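Local coordinates for protein catechol 1,2-dioxygenase (Pseudomonas putida, PDB 2AZQ) that probably catalyses the iron(III)-dependent intradiol cleavage of catechol by dioxygen to cis,cis-muconate, the first step of this branch of the beta-ketoadipate pathway, at residues A[195-200]-A[219-224]; A[152-157]-A[177-182]; A[121-126]-A[187-192]; A[113-118]-A[171-176]. All blocks are in the same frame, centred on the assembly; numbering follows the deposited sequence.

Interaction 1. Residues A[195-200]-A[219-224]; sequences SGYGCD and PAHVHF. With FE (Fe (III) ion), chain B.
Ser195 touches the other segment through its backbone. Its C atom lies 4.1 Å from CB of Ala220, while its side chain starts out away from that segment, and OG hydrogen-bonds O of Thr159. At Gly196 the two backbones come nearest each other. Its CA sits 3.7 Å from N of Ala220.

Tyr197 carries the contact. Its CG stands between the backbone N and the carbonyl carbon (chi1 49°), which brings the phenol end of the ring up to the histidines. At the end of the ring OH binds the iron at 1.8 Å, with the metal in the ring plane. His221 brings NE2 to the same iron at 2.4 Å, and His223 brings NE2 at 2.0 Å. The rings of Tyr197 and His221 meet obliquely, planes at 56°. Their close polar atoms are joined through the metal and not by a hydrogen bond. The far nitrogen of the His221 ring, ND1, donates to O of Pro219 at 2.6 Å, nearly in the ring plane, and this fixes the rotation of the imidazole. Tyr163 supplies the fourth protein ligand. Two tyrosines and two histidines round ferric iron are the signature of the intradiol dioxygenases.

The short strand 197-198 pairs antiparallel with the start of strand 217-227, Tyr197 bonding Arg218 through the backbone. Cys199 leans on helix 204-212. Strand 217-227 lies between strands 151-155 and 234-240, and Trp155 of the former stacks on the ring of His223.

Interaction 2. Residues A[152-157]-A[177-182]; sequences VDLWHA and RRIITD
Asp153 and Arg178 lie side by side on one face of the sheet and point the same way. The carboxylate runs along the aliphatic part of the arginine, with OD2 of Asp153 3.3 Å from CG of Arg178. CG of Asp153 is anti to its backbone N (chi1 -154°), which places the acid beside that chain. The carboxylate and guanidinium planes are 27° apart. OD2 of Asp153 is still 4.5 Å from NE of Arg178, too far for a salt bridge, though the opposite charges probably still attract. Each has its own partner: Asp153 OD2 bonds the hydroxyl of Tyr110, and Arg178 NH2 bonds O of Ala114. With an alanine in place of Asp153, the Tyr110 hydroxyl would probably lose this partner, the Arg178 methylenes their flat neighbour, and Arg178 the nearby negative charge of this carboxylate.

Val152, Leu154 and Ile179 project from the other face. Val152 and Ile179 lie alongside each other, with CG2 of Val152 4.1 Å from CB of Ile179. CD2 of Leu154 meets CD1 of Ile179 at 4.0 Å. CG1 of Val152 reaches CG2 of Thr181, the two side chains crossing at about a right angle.

Four backbone bonds join the strands. Val152 N donates to O of Ile179 at 2.8 Å and Ile179 N returns the bond. Leu154 and Arg177 are linked in the same two-way manner.

This is antiparallel pairing between strands 151-155 and 176-180. Tyr187 and Ala189 of strand 186-192 pack on the Val152 and Ile179 face, consistent with the beta-sandwich core of the intradiol dioxygenases.

Interaction 3. Residues A[121-126]-A[187-192]; sequences VRMDDG and YRARSI
Arg188 makes the first link, through its O, which takes a weak bond from N of Val121. Ala189 follows. Its CB lies 4.4 Å from SD of Met123.

Arg190 is the centre of the contact. Its N donates to O of Val121 at 3.1 Å, and its O accepts from N of Met123 at 2.9 Å. Its chain bends at chi2 (-74°), and its guanidinium lies flat on that of Arg122, centres 3.9 Å apart and planes at 13°. Two like charges therefore stack. Asp124 probably eases this. It grips Arg122 side-on and so holds that group flat. NE of Arg122 donates to OD1, which it meets from above the carboxylate plane, and OD2 accepts from NH2 at 2.9 Å in the guanidinium plane. OD2 of Asp124 also accepts from N of Gly126, forming an Asx turn. OD1 of Asp124 is near Arg190 but well out of its guanidinium plane, so no N-H points at it and any attraction is probably one of charge.

Ser191 sets OG 3.6 Å from CB of Met123. This hydroxyl is hydrogen-bonded to NE2 of His156. Ile192 ends the contact, its CG2 4.1 Å from CG of Asp124.

Strand 186-192 lies between the short parallel strand 120-122 and the antiparallel strand 132-140. Met123 packs on Leu154 of strand 151-155, and Val121 and Ala189 pack on Ile179 of strand 176-180.

Interaction 4. Residues A[113-118]-A[171-176]; sequences GAPLAQ and SEFNLR
Apolar packing of Phe173 against Ala114 and Pro115 makes up most of this contact. The phenyl ring comes up beside the backbone of segment 113-118. CD2 of Phe173 lies 3.7 Å from CB of Ala114, and CE2 of Phe173 lies 3.7 Å from C of Gly113. CB of Phe173 meets CD of Pro115 at 3.5 Å, the two side chains crossing obliquely. The ring is put there by its first torsion, with CG anti to the carbonyl carbon (chi1 -61°). CB of Arg176 adds a smaller contact, 4.1 Å from CB of Ala114. Trimming Phe173 to an alanine would probably open a gap beside Gly113 and Ala114 and leave Pro115 with less to rest on.

Carbon atoms also meet a carbonyl. O of Arg176 lies 3.7 Å from CB of Ala114 and 3.6 Å from CD of Pro115. These are plain contacts; the two segments share no hydrogen bond.

Polar bonds lie within the second segment and beyond it. A type II beta turn runs from Phe173 to Arg176, with a weak bond from N of Arg176 to O of Phe173. The extended chain of Arg176 leads its guanidinium away from Ala114. NH2 of Arg176 bonds O of Leu109, and the side chain packs on Tyr163, an iron ligand.

The turn closes the loop between strands 151-155 and 176-180. Segment 113-118 runs into strand 116-118, which pairs parallel with 176-180 through backbone bonds from Pro115 and Ala117 to Arg178. Leu175 is tied by its backbone to Met123 and His156.

How the interactions relate
Interaction 2 is the most buried of the four and joins adjacent strands by regular backbone bonds and apolar packing. Interaction 1 adjoins it in the same sheet, since strand 217-227 pairs with strand 151-155, but its segments are held chiefly by iron coordination. Interactions 1, 3 and 4 are partly buried, and only 3 and 4 include exposed touching residues. Interaction 3 mixes parallel strand bonds with stacked arginines and a carboxylate. Interaction 4 rests on one aromatic ring beside a proline. The pairs 2 with 4 and 3 with 4 alternate along the chain and touch: Ile180 N bonds Ala117 O, and Asp125 OD2 bonds Ser171 OG. Interactions 1 and 4 do not touch.

Interaction 1. Residues A[195-200]-A[219-224]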
# COMPACT_ATOMS: atom_id res chain seq x y z
N SER A 195 10.01 -4.85 -27.19
CA SER A 195 11.23 -4.39 -26.53
C SER A 195 11.17 -4.68 -25.04
O SER A 195 10.07 -4.83 -24.45
CB SER A 195 11.42 -2.89 -26.73
OG SER A 195 11.44 -2.59 -28.11
N GLY A 196 12.36 -4.79 -24.46
CA GLY A 196 12.44 -4.96 -23.03
C GLY A 196 12.01 -3.59 -22.52
O GLY A 196 11.93 -2.62 -23.29
N TYR A 197 11.71 -3.48 -21.23
CA TYR A 197 11.28 -2.21 -20.69
C TYR A 197 11.71 -2.05 -19.26
O TYR A 197 12.11 -3.00 -18.61
CB TYR A 197 9.75 -2.09 -20.83
CG TYR A 197 8.94 -3.29 -20.36
CD1 TYR A 197 8.60 -3.45 -19.00
CD2 TYR A 197 8.53 -4.26 -21.27
CE1 TYR A 197 7.86 -4.57 -18.56
CE2 TYR A 197 7.80 -5.39 -20.85
CZ TYR A 197 7.48 -5.55 -19.49
OH TYR A 197 6.85 -6.71 -19.08
N GLY A 198 11.66 -0.83 -18.76
CA GLY A 198 12.05 -0.60 -17.39
C GLY A 198 10.88 -0.00 -16.66
O GLY A 198 9.91 0.43 -17.29
N CYS A 199 10.95 0.02 -15.33
CA CYS A 199 9.87 0.61 -14.55
C CYS A 199 9.95 2.09 -14.82
O CYS A 199 10.92 2.57 -15.37
CB CYS A 199 10.08 0.34 -13.06
SG CYS A 199 10.12 -1.39 -12.57
N ASP A 200 8.92 2.83 -14.42
CA ASP A 200 8.93 4.27 -14.60
C ASP A 200 10.05 4.83 -13.71
O ASP A 200 10.03 4.63 -12.48
CB ASP A 200 7.60 4.84 -14.15
CG ASP A 200 7.47 6.30 -14.46
OD1 ASP A 200 8.44 7.06 -14.17
OD2 ASP A 200 6.40 6.65 -14.99
N PRO A 219 13.89 -8.19 -19.77
CA PRO A 219 14.26 -8.60 -21.14
C PRO A 219 13.01 -8.61 -22.03
O PRO A 219 11.89 -8.68 -21.54
CB PRO A 219 14.77 -10.04 -20.94
CG PRO A 219 15.12 -10.08 -19.46
CD PRO A 219 13.93 -9.36 -18.88
N ALA A 220 13.22 -8.56 -23.33
CA ALA A 220 12.10 -8.62 -24.26
C ALA A 220 11.42 -10.00 -24.07
O ALA A 220 12.09 -11.06 -24.04
CB ALA A 220 12.60 -8.47 -25.68
N HIS A 221 10.10 -10.01 -23.92
CA HIS A 221 9.41 -11.25 -23.72
C HIS A 221 7.99 -11.22 -24.27
O HIS A 221 7.55 -10.21 -24.79
CB HIS A 221 9.41 -11.60 -22.23
CG HIS A 221 8.80 -10.53 -21.37
ND1 HIS A 221 9.51 -9.43 -20.94
CD2 HIS A 221 7.53 -10.35 -20.93
CE1 HIS A 221 8.70 -8.62 -20.28
NE2 HIS A 221 7.50 -9.15 -20.27
N VAL A 222 7.30 -12.36 -24.17
CA VAL A 222 5.93 -12.44 -24.65
C VAL A 222 5.18 -13.22 -23.60
O VAL A 222 5.59 -14.30 -23.22
CB VAL A 222 5.82 -13.18 -26.05
CG1 VAL A 222 4.45 -13.04 -26.60
CG2 VAL A 222 6.82 -12.64 -27.01
N HIS A 223 4.09 -12.68 -23.08
CA HIS A 223 3.31 -13.39 -22.03
C HIS A 223 2.27 -14.41 -22.56
O HIS A 223 1.63 -14.19 -23.59
CB HIS A 223 2.53 -12.35 -21.21
CG HIS A 223 3.38 -11.34 -20.50
ND1 HIS A 223 3.97 -11.56 -19.27
CD2 HIS A 223 3.75 -10.08 -20.87
CE1 HIS A 223 4.65 -10.49 -18.91
NE2 HIS A 223 4.54 -9.58 -19.86
N PHE A 224 2.13 -15.53 -21.87
CA PHE A 224 1.14 -16.51 -22.28
C PHE A 224 0.26 -17.06 -21.19
O PHE A 224 0.71 -17.31 -20.06
CB PHE A 224 1.74 -17.75 -22.96
CG PHE A 224 2.43 -17.47 -24.24
CD1 PHE A 224 3.76 -17.07 -24.24
CD2 PHE A 224 1.76 -17.63 -25.45
CE1 PHE A 224 4.41 -16.84 -25.44
CE2 PHE A 224 2.40 -17.40 -26.64
CZ PHE A 224 3.74 -17.00 -26.64
FE FE B . 5.61 -7.97 -19.36

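Interaction 2. Residues A[152-157]-A[177-182]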
# COMPACT_ATOMS: atom_id res chain seq x y z
N VAL A 152 -4.48 -19.96 -26.78
CA VAL A 152 -3.23 -19.38 -26.30
C VAL A 152 -3.52 -17.88 -26.27
O VAL A 152 -3.79 -17.25 -27.32
CB VAL A 152 -1.96 -19.71 -27.18
CG1 VAL A 152 -2.20 -20.91 -28.09
CG2 VAL A 152 -1.48 -18.48 -27.92
N ASP A 153 -3.52 -17.35 -25.05
CA ASP A 153 -3.79 -15.94 -24.73
C ASP A 153 -2.47 -15.17 -24.59
O ASP A 153 -1.78 -15.34 -23.58
CB ASP A 153 -4.51 -15.89 -23.40
CG ASP A 153 -5.37 -14.68 -23.24
OD1 ASP A 153 -4.96 -13.60 -23.72
OD2 ASP A 153 -6.45 -14.83 -22.60
N LEU A 154 -2.12 -14.32 -25.56
CA LEU A 154 -0.84 -13.61 -25.50
C LEU A 154 -0.84 -12.09 -25.59
O LEU A 154 -1.65 -11.48 -26.29
CB LEU A 154 0.14 -14.14 -26.57
CG LEU A 154 -0.08 -13.85 -28.07
CD1 LEU A 154 1.10 -14.47 -28.84
CD2 LEU A 154 -1.40 -14.39 -28.59
N TRP A 155 0.10 -11.48 -24.88
CA TRP A 155 0.24 -10.02 -24.87
C TRP A 155 1.72 -9.65 -24.73
O TRP A 155 2.46 -10.36 -24.06
CB TRP A 155 -0.61 -9.42 -23.73
CG TRP A 155 -0.24 -9.76 -22.29
CD1 TRP A 155 0.38 -8.94 -21.39
CD2 TRP A 155 -0.55 -10.97 -21.56
NE1 TRP A 155 0.47 -9.54 -20.16
CE2 TRP A 155 -0.09 -10.79 -20.23
CE3 TRP A 155 -1.17 -12.19 -21.89
CZ2 TRP A 155 -0.22 -11.76 -19.23
CZ3 TRP A 155 -1.30 -13.16 -20.90
CH2 TRP A 155 -0.83 -12.94 -19.58
N HIS A 156 2.15 -8.58 -25.39
CA HIS A 156 3.54 -8.14 -25.30
C HIS A 156 3.68 -6.67 -25.64
O HIS A 156 2.76 -6.08 -26.24
CB HIS A 156 4.47 -9.01 -26.18
CG HIS A 156 4.34 -8.78 -27.66
ND1 HIS A 156 4.87 -7.67 -28.30
CD2 HIS A 156 3.81 -9.55 -28.64
CE1 HIS A 156 4.67 -7.77 -29.60
NE2 HIS A 156 4.03 -8.90 -29.84
N ALA A 157 4.81 -6.09 -25.24
CA ALA A 157 5.07 -4.68 -25.48
C ALA A 157 5.38 -4.41 -26.95
O ALA A 157 5.67 -5.32 -27.71
CB ALA A 157 6.22 -4.22 -24.63
N ARG A 177 -4.01 -10.82 -28.13
CA ARG A 177 -4.93 -11.73 -28.81
C ARG A 177 -5.12 -13.12 -28.16
O ARG A 177 -4.28 -13.64 -27.41
CB ARG A 177 -4.49 -11.97 -30.27
CG ARG A 177 -4.49 -10.78 -31.23
CD ARG A 177 -5.89 -10.30 -31.58
NE ARG A 177 -5.87 -9.22 -32.56
CZ ARG A 177 -5.41 -7.98 -32.34
NH1 ARG A 177 -5.44 -7.08 -33.32
NH2 ARG A 177 -4.96 -7.62 -31.15
N ARG A 178 -6.25 -13.72 -28.49
CA ARG A 178 -6.53 -15.06 -28.04
C ARG A 178 -6.62 -15.91 -29.30
O ARG A 178 -7.56 -15.79 -30.09
CB ARG A 178 -7.81 -15.10 -27.21
CG ARG A 178 -7.61 -14.84 -25.72
CD ARG A 178 -8.96 -14.90 -25.00
NE ARG A 178 -9.79 -13.78 -25.43
CZ ARG A 178 -11.11 -13.75 -25.37
NH1 ARG A 178 -11.80 -14.78 -24.91
NH2 ARG A 178 -11.76 -12.67 -25.80
N ILE A 179 -5.59 -16.74 -29.50
CA ILE A 179 -5.47 -17.63 -30.66
C ILE A 179 -5.96 -19.04 -30.32
O ILE A 179 -5.51 -19.62 -29.35
CB ILE A 179 -3.98 -17.74 -31.14
CG1 ILE A 179 -3.49 -16.40 -31.69
CG2 ILE A 179 -3.86 -18.77 -32.23
CD1 ILE A 179 -2.02 -16.36 -32.03
N ILE A 180 -6.89 -19.58 -31.12
CA ILE A 180 -7.40 -20.95 -30.91
C ILE A 180 -6.56 -21.95 -31.72
O ILE A 180 -6.45 -21.78 -32.94
CB ILE A 180 -8.84 -21.15 -31.43
CG1 ILE A 180 -9.80 -20.10 -30.84
CG2 ILE A 180 -9.28 -22.57 -31.15
CD1 ILE A 180 -9.81 -20.03 -29.36
N THR A 181 -6.00 -22.98 -31.12
CA THR A 181 -5.19 -23.90 -31.93
C THR A 181 -6.04 -24.71 -32.91
O THR A 181 -7.17 -25.08 -32.59
CB THR A 181 -4.31 -24.87 -31.07
OG1 THR A 181 -5.10 -25.52 -30.06
CG2 THR A 181 -3.17 -24.12 -30.44
N ASP A 182 -5.51 -24.97 -34.11
CA ASP A 182 -6.22 -25.76 -35.14
C ASP A 182 -6.09 -27.30 -34.99
O ASP A 182 -5.53 -27.82 -34.01
CB ASP A 182 -5.78 -25.31 -36.55
CG ASP A 182 -4.30 -25.55 -36.83
OD1 ASP A 182 -3.73 -24.83 -37.69
OD2 ASP A 182 -3.69 -26.46 -36.24

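Interaction 3. Residues A[121-126]-A[187-192]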
# COMPACT_ATOMS: atom_id res chain seq x y z
N VAL A 121 -3.55 -15.19 -36.79
CA VAL A 121 -3.96 -13.83 -36.49
C VAL A 121 -2.79 -12.86 -36.65
O VAL A 121 -1.63 -13.26 -36.53
CB VAL A 121 -4.54 -13.73 -35.02
CG1 VAL A 121 -3.44 -13.87 -34.01
CG2 VAL A 121 -5.28 -12.44 -34.83
N ARG A 122 -3.06 -11.61 -36.97
CA ARG A 122 -1.99 -10.62 -37.00
C ARG A 122 -2.26 -9.88 -35.67
O ARG A 122 -3.42 -9.62 -35.33
CB ARG A 122 -2.12 -9.65 -38.17
CG ARG A 122 -1.13 -8.51 -38.09
CD ARG A 122 -1.09 -7.69 -39.35
NE ARG A 122 -0.16 -6.57 -39.27
CZ ARG A 122 0.30 -5.90 -40.32
NH1 ARG A 122 -0.09 -6.23 -41.55
NH2 ARG A 122 1.13 -4.89 -40.15
N MET A 123 -1.21 -9.53 -34.93
CA MET A 123 -1.38 -8.86 -33.65
C MET A 123 -1.16 -7.34 -33.59
O MET A 123 -1.68 -6.69 -32.68
CB MET A 123 -0.46 -9.51 -32.60
CG MET A 123 -0.78 -10.93 -32.26
SD MET A 123 0.38 -11.50 -31.01
CE MET A 123 -0.11 -10.46 -29.65
N ASP A 124 -0.39 -6.77 -34.52
CA ASP A 124 -0.08 -5.33 -34.52
C ASP A 124 -1.00 -4.48 -35.41
O ASP A 124 -1.55 -4.98 -36.40
CB ASP A 124 1.35 -5.09 -35.00
CG ASP A 124 1.54 -5.48 -36.46
OD1 ASP A 124 1.57 -6.69 -36.75
OD2 ASP A 124 1.62 -4.59 -37.32
N ASP A 125 -1.13 -3.19 -35.10
CA ASP A 125 -1.97 -2.30 -35.91
C ASP A 125 -1.21 -1.61 -37.09
O ASP A 125 -1.71 -0.68 -37.70
CB ASP A 125 -2.63 -1.21 -35.04
CG ASP A 125 -1.61 -0.40 -34.25
OD1 ASP A 125 -0.50 -0.17 -34.78
OD2 ASP A 125 -1.93 0.03 -33.11
N GLY A 126 0.00 -2.07 -37.39
CA GLY A 126 0.76 -1.51 -38.49
C GLY A 126 1.16 -0.07 -38.31
O GLY A 126 1.17 0.72 -39.25
N TYR A 187 -0.70 -22.75 -33.48
CA TYR A 187 -1.09 -21.35 -33.46
C TYR A 187 -0.03 -20.67 -34.30
O TYR A 187 1.14 -21.08 -34.29
CB TYR A 187 -1.08 -20.81 -32.01
CG TYR A 187 0.30 -20.72 -31.37
CD1 TYR A 187 1.10 -19.58 -31.52
CD2 TYR A 187 0.81 -21.78 -30.63
CE1 TYR A 187 2.38 -19.51 -30.94
CE2 TYR A 187 2.08 -21.72 -30.05
CZ TYR A 187 2.86 -20.58 -30.20
OH TYR A 187 4.10 -20.50 -29.59
N ARG A 188 -0.46 -19.63 -35.03
CA ARG A 188 0.41 -18.84 -35.92
C ARG A 188 0.19 -17.35 -35.59
O ARG A 188 -0.95 -16.90 -35.54
CB ARG A 188 0.01 -19.09 -37.38
CG ARG A 188 0.89 -20.03 -38.22
CD ARG A 188 2.13 -19.29 -38.74
NE ARG A 188 1.79 -17.96 -39.26
CZ ARG A 188 2.24 -16.81 -38.74
NH1 ARG A 188 3.05 -16.82 -37.68
NH2 ARG A 188 1.85 -15.64 -39.26
N ALA A 189 1.25 -16.58 -35.38
CA ALA A 189 1.05 -15.16 -35.07
C ALA A 189 2.01 -14.20 -35.77
O ALA A 189 3.21 -14.26 -35.56
CB ALA A 189 1.11 -14.95 -33.56
N ARG A 190 1.47 -13.33 -36.62
CA ARG A 190 2.27 -12.33 -37.34
C ARG A 190 2.27 -11.09 -36.43
O ARG A 190 1.21 -10.55 -36.12
CB ARG A 190 1.61 -12.04 -38.71
CG ARG A 190 2.39 -11.13 -39.70
CD ARG A 190 2.35 -9.67 -39.29
NE ARG A 190 3.12 -8.76 -40.16
CZ ARG A 190 2.89 -8.55 -41.45
NH1 ARG A 190 1.91 -9.19 -42.07
NH2 ARG A 190 3.62 -7.66 -42.11
N SER A 191 3.44 -10.65 -35.99
CA SER A 191 3.46 -9.50 -35.09
C SER A 191 4.76 -8.68 -35.22
O SER A 191 5.26 -8.46 -36.34
CB SER A 191 3.24 -10.01 -33.66
OG SER A 191 3.11 -8.97 -32.71
N ILE A 192 5.28 -8.17 -34.09
CA ILE A 192 6.53 -7.42 -34.10
C ILE A 192 7.39 -7.71 -32.87
O ILE A 192 6.90 -7.96 -31.77
CB ILE A 192 6.30 -5.88 -34.17
CG1 ILE A 192 5.65 -5.37 -32.89
CG2 ILE A 192 5.46 -5.54 -35.39
CD1 ILE A 192 5.57 -3.88 -32.82

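Interaction 4. Residues A[113-118]-A[171-176]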
# COMPACT_ATOMS: atom_id res chain seq x y z
N GLY A 113 -10.55 -10.25 -22.32
CA GLY A 113 -11.32 -10.16 -23.55
C GLY A 113 -10.66 -9.78 -24.86
O GLY A 113 -11.37 -9.32 -25.77
N ALA A 114 -9.36 -9.97 -25.00
CA ALA A 114 -8.68 -9.61 -26.25
C ALA A 114 -9.33 -10.28 -27.46
O ALA A 114 -9.95 -11.34 -27.32
CB ALA A 114 -7.21 -9.99 -26.19
N PRO A 115 -9.22 -9.67 -28.66
CA PRO A 115 -9.80 -10.25 -29.88
C PRO A 115 -9.43 -11.72 -30.05
O PRO A 115 -8.29 -12.13 -29.86
CB PRO A 115 -9.23 -9.35 -30.98
CG PRO A 115 -9.23 -8.02 -30.30
CD PRO A 115 -8.55 -8.40 -28.98
N LEU A 116 -10.42 -12.49 -30.45
CA LEU A 116 -10.31 -13.92 -30.60
C LEU A 116 -10.14 -14.42 -32.05
O LEU A 116 -10.84 -13.96 -32.97
CB LEU A 116 -11.55 -14.49 -29.94
CG LEU A 116 -11.82 -15.96 -29.88
CD1 LEU A 116 -10.56 -16.72 -29.50
CD2 LEU A 116 -12.92 -16.12 -28.85
N ALA A 117 -9.23 -15.38 -32.26
CA ALA A 117 -8.99 -15.89 -33.62
C ALA A 117 -8.65 -17.37 -33.74
O ALA A 117 -7.98 -17.94 -32.87
CB ALA A 117 -7.88 -15.04 -34.29
N GLN A 118 -9.11 -17.98 -34.84
CA GLN A 118 -8.88 -19.40 -35.14
C GLN A 118 -7.49 -19.56 -35.76
O GLN A 118 -7.17 -18.87 -36.72
CB GLN A 118 -9.90 -19.90 -36.15
CG GLN A 118 -11.34 -19.53 -35.82
CD GLN A 118 -11.86 -20.18 -34.55
OE1 GLN A 118 -11.27 -20.05 -33.47
NE2 GLN A 118 -12.98 -20.89 -34.66
N SER A 171 -3.50 1.63 -29.83
CA SER A 171 -4.88 1.39 -30.20
C SER A 171 -5.49 0.28 -29.33
O SER A 171 -4.76 -0.41 -28.59
CB SER A 171 -4.93 1.00 -31.67
OG SER A 171 -4.20 -0.18 -31.88
N GLU A 172 -6.81 0.09 -29.39
CA GLU A 172 -7.42 -0.97 -28.58
C GLU A 172 -6.72 -2.33 -28.81
O GLU A 172 -6.39 -2.70 -29.95
CB GLU A 172 -8.92 -1.11 -28.88
CG GLU A 172 -9.83 0.03 -28.33
CD GLU A 172 -11.37 -0.30 -28.39
OE1 GLU A 172 -11.82 -1.26 -27.70
OE2 GLU A 172 -12.11 0.42 -29.13
N PHE A 173 -6.49 -3.05 -27.71
CA PHE A 173 -5.86 -4.38 -27.66
C PHE A 173 -4.71 -4.65 -28.63
O PHE A 173 -4.58 -5.76 -29.14
CB PHE A 173 -6.90 -5.50 -27.83
CG PHE A 173 -7.96 -5.54 -26.76
CD1 PHE A 173 -9.13 -4.78 -26.87
CD2 PHE A 173 -7.83 -6.39 -25.67
CE1 PHE A 173 -10.16 -4.90 -25.92
CE2 PHE A 173 -8.86 -6.50 -24.71
CZ PHE A 173 -10.03 -5.76 -24.84
N ASN A 174 -3.88 -3.64 -28.87
CA ASN A 174 -2.75 -3.81 -29.77
C ASN A 174 -1.79 -4.81 -29.12
O ASN A 174 -1.54 -4.75 -27.90
CB ASN A 174 -2.06 -2.47 -29.99
CG ASN A 174 -1.02 -2.52 -31.09
OD1 ASN A 174 0.11 -2.12 -30.88
ND2 ASN A 174 -1.41 -3.00 -32.27
N LEU A 175 -1.26 -5.72 -29.93
CA LEU A 175 -0.35 -6.75 -29.44
C LEU A 175 -1.03 -7.64 -28.38
O LEU A 175 -0.37 -8.17 -27.47
CB LEU A 175 0.92 -6.09 -28.87
CG LEU A 175 1.45 -5.04 -29.85
CD1 LEU A 175 2.73 -4.44 -29.30
CD2 LEU A 175 1.69 -5.69 -31.20
N ARG A 176 -2.34 -7.80 -28.50
CA ARG A 176 -3.11 -8.63 -27.56
C ARG A 176 -4.13 -9.51 -28.30
O ARG A 176 -5.01 -9.01 -28.99
CB ARG A 176 -3.86 -7.73 -26.57
CG ARG A 176 -2.96 -7.09 -25.51
CD ARG A 176 -3.63 -5.95 -24.73
NE ARG A 176 -2.75 -5.42 -23.69
CZ ARG A 176 -2.49 -6.07 -22.56
NH1 ARG A 176 -3.06 -7.26 -22.36
NH2 ARG A 176 -1.65 -5.56 -21.67